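Local atomic coordinates of SusD homolog (Bacteroides thetaiotaomicron, PDB entry 3EHM), a protein that probably binds mucin O-glycans at the outer membrane as a SusD-family lipoprotein, helping this gut symbiont take up host glycans. Residues E455-G460 against L519-S524. Sequence-based numbering, arbitrary orientation.
Sequences EYRRTG and LWWVRS
The C-terminal end of helix 449-459 in this SusD-like fold is met by the loop 519-524, whose R523 donates to the carbonyls of R458 and T459. The backbone N of R523 donates to R458 O at 3.2 Å. Its side chain then runs extended from CG past the helix end and grips T459 O side-on: NE lies 3.1 Å and NH2 3.3 Å from T459 O, which stays near the guanidinium plane. Carbonyls at a helix C-terminus carry partial negative charge, so the cation probably gains from this position. G460, with positive phi, is the first residue to leave the helix.

Two residues before R523, in the type I turn from L519 to V522, W521 leans its six-membered ring against the last turn of the helix. Its edge meets R457, CZ3 lying 3.6 Å from R457 CB, while CE3 is 3.7 Å from R458 CB. The R457 chain, bent at chi3 (-74°), brings its guanidinium face over W521 CH2, the two planes almost perpendicular (87°), so the rim of the indole points at that face. L519 CD1 touches R457 NH1 at 3.6 Å, and both methyls of V522 rest on R457 O. R458 turns away to grip E455 with NE and NH2, one to each carboxylate oxygen.

Partners beyond the two segments fix the polar ends: D138 takes W521 NE1 on its carboxylate and R457 NH1 on its backbone carbonyl, and E431 forms a salt bridge with R523. W521 and R458 also touch R214, so the buried contact ties helix 449-459 and the loop after helix 505-509 to helices 116-140, 197-215 and 429-445.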
loop_
_atom_site.group_PDB
_atom_site.type_symbol
_atom_site.label_atom_id
_atom_site.label_comp_id
_atom_site.label_asym_id
_atom_site.label_seq_id
_atom_site.Cartn_x
_atom_site.Cartn_y
_atom_site.Cartn_z
ATOM N N GLU A 455 5.265 3.839 3.080
ATOM C CA GLU A 455 6.686 4.019 2.819
ATOM C C GLU A 455 7.069 5.475 2.610
ATOM O O GLU A 455 8.165 5.886 2.987
ATOM C CB GLU A 455 7.122 3.164 1.627
ATOM C CG GLU A 455 7.249 1.698 1.995
ATOM C CD GLU A 455 8.327 1.463 3.044
ATOM O OE1 GLU A 455 9.514 1.361 2.667
ATOM O OE2 GLU A 455 7.994 1.400 4.248
ATOM N N TYR A 456 6.177 6.261 2.013
ATOM C CA TYR A 456 6.459 7.679 1.815
ATOM C C TYR A 456 6.513 8.377 3.174
ATOM O O TYR A 456 7.432 9.147 3.457
ATOM C CB TYR A 456 5.378 8.350 0.967
ATOM C CG TYR A 456 5.496 9.859 0.979
ATOM C CD1 TYR A 456 6.468 10.510 0.218
ATOM C CD2 TYR A 456 4.680 10.634 1.811
ATOM C CE1 TYR A 456 6.631 11.894 0.284
ATOM C CE2 TYR A 456 4.834 12.019 1.886
ATOM C CZ TYR A 456 5.812 12.641 1.120
ATOM O OH TYR A 456 5.976 14.004 1.193
ATOM N N ARG A 457 5.517 8.114 4.008
ATOM C CA ARG A 457 5.458 8.716 5.336
ATOM C C ARG A 457 6.660 8.330 6.193
ATOM O O ARG A 457 7.158 9.137 6.979
ATOM C CB ARG A 457 4.165 8.306 6.043
ATOM C CG ARG A 457 2.909 8.973 5.492
ATOM C CD ARG A 457 1.667 8.424 6.175
ATOM N NE ARG A 457 1.352 7.071 5.722
ATOM C CZ ARG A 457 0.556 6.233 6.378
ATOM N NH1 ARG A 457 -0.003 6.603 7.524
ATOM N NH2 ARG A 457 0.308 5.027 5.886
ATOM N N ARG A 458 7.133 7.097 6.039
ATOM C CA ARG A 458 8.279 6.632 6.816
ATOM C C ARG A 458 9.598 7.260 6.376
ATOM O O ARG A 458 10.386 7.706 7.214
ATOM C CB ARG A 458 8.410 5.104 6.725
ATOM C CG ARG A 458 9.671 4.546 7.397
ATOM C CD ARG A 458 9.766 3.023 7.270
ATOM N NE ARG A 458 10.097 2.563 5.918
ATOM C CZ ARG A 458 11.334 2.419 5.454
ATOM N NH1 ARG A 458 12.375 2.697 6.232
ATOM N NH2 ARG A 458 11.535 1.985 4.213
ATOM N N THR A 459 9.818 7.314 5.063
ATOM C CA THR A 459 11.067 7.825 4.498
ATOM C C THR A 459 11.072 9.227 3.902
ATOM O O THR A 459 12.111 9.891 3.882
ATOM C CB THR A 459 11.571 6.889 3.391
ATOM O OG1 THR A 459 10.726 7.022 2.239
ATOM C CG2 THR A 459 11.539 5.441 3.864
ATOM N N GLY A 460 9.929 9.667 3.393
ATOM C CA GLY A 460 9.863 10.977 2.770
ATOM C C GLY A 460 10.031 10.825 1.267
ATOM O O GLY A 460 10.048 11.811 0.529
ATOM N N LEU A 519 3.146 8.928 12.729
ATOM C CA LEU A 519 3.123 7.609 13.329
ATOM C C LEU A 519 4.487 7.217 13.872
ATOM O O LEU A 519 5.484 7.897 13.635
ATOM C CB LEU A 519 2.599 6.582 12.321
ATOM C CG LEU A 519 1.133 6.864 11.963
ATOM C CD1 LEU A 519 0.623 5.850 10.939
ATOM C CD2 LEU A 519 0.288 6.805 13.233
ATOM N N TRP A 520 4.513 6.115 14.610
ATOM C CA TRP A 520 5.721 5.619 15.255
ATOM C C TRP A 520 6.952 5.374 14.385
ATOM O O TRP A 520 8.062 5.736 14.781
ATOM C CB TRP A 520 5.387 4.338 16.025
ATOM C CG TRP A 520 6.574 3.700 16.688
ATOM C CD1 TRP A 520 7.330 4.217 17.706
ATOM C CD2 TRP A 520 7.144 2.425 16.372
ATOM N NE1 TRP A 520 8.337 3.338 18.041
ATOM C CE2 TRP A 520 8.246 2.231 17.237
ATOM C CE3 TRP A 520 6.831 1.427 15.439
ATOM C CZ2 TRP A 520 9.035 1.080 17.198
ATOM C CZ3 TRP A 520 7.620 0.279 15.400
ATOM C CH2 TRP A 520 8.710 0.118 16.276
ATOM N N TRP A 521 6.772 4.762 13.215
ATOM C CA TRP A 521 7.915 4.462 12.350
ATOM C C TRP A 521 8.481 5.592 11.489
ATOM O O TRP A 521 9.417 5.367 10.719
ATOM C CB TRP A 521 7.616 3.245 11.460
ATOM C CG TRP A 521 6.193 3.126 10.967
ATOM C CD1 TRP A 521 5.307 2.126 11.262
ATOM C CD2 TRP A 521 5.505 4.024 10.089
ATOM N NE1 TRP A 521 4.110 2.346 10.623
ATOM C CE2 TRP A 521 4.201 3.503 9.896
ATOM C CE3 TRP A 521 5.859 5.218 9.445
ATOM C CZ2 TRP A 521 3.252 4.139 9.085
ATOM C CZ3 TRP A 521 4.911 5.850 8.637
ATOM C CH2 TRP A 521 3.622 5.306 8.466
ATOM N N VAL A 522 7.943 6.801 11.613
ATOM C CA VAL A 522 8.459 7.905 10.809
ATOM C C VAL A 522 9.884 8.193 11.262
ATOM O O VAL A 522 10.120 8.466 12.437
ATOM C CB VAL A 522 7.609 9.179 10.969
ATOM C CG1 VAL A 522 8.244 10.329 10.180
ATOM C CG2 VAL A 522 6.194 8.922 10.472
ATOM N N ARG A 523 10.832 8.129 10.334
ATOM C CA ARG A 523 12.227 8.354 10.686
ATOM C C ARG A 523 12.540 9.804 11.016
ATOM O O ARG A 523 11.865 10.728 10.553
ATOM C CB ARG A 523 13.153 7.865 9.565
ATOM C CG ARG A 523 13.155 8.701 8.291
ATOM C CD ARG A 523 13.967 7.980 7.224
ATOM N NE ARG A 523 14.131 8.730 5.982
ATOM C CZ ARG A 523 15.294 9.200 5.542
ATOM N NH1 ARG A 523 16.403 9.010 6.244
ATOM N NH2 ARG A 523 15.355 9.835 4.379
ATOM N N SER A 524 13.568 9.993 11.831
ATOM C CA SER A 524 13.998 11.324 12.225
ATOM C C SER A 524 14.677 12.002 11.047
ATOM O O SER A 524 15.208 11.334 10.155
ATOM C CB SER A 524 14.980 11.237 13.396
ATOM O OG SER A 524 14.341 10.706 14.545
#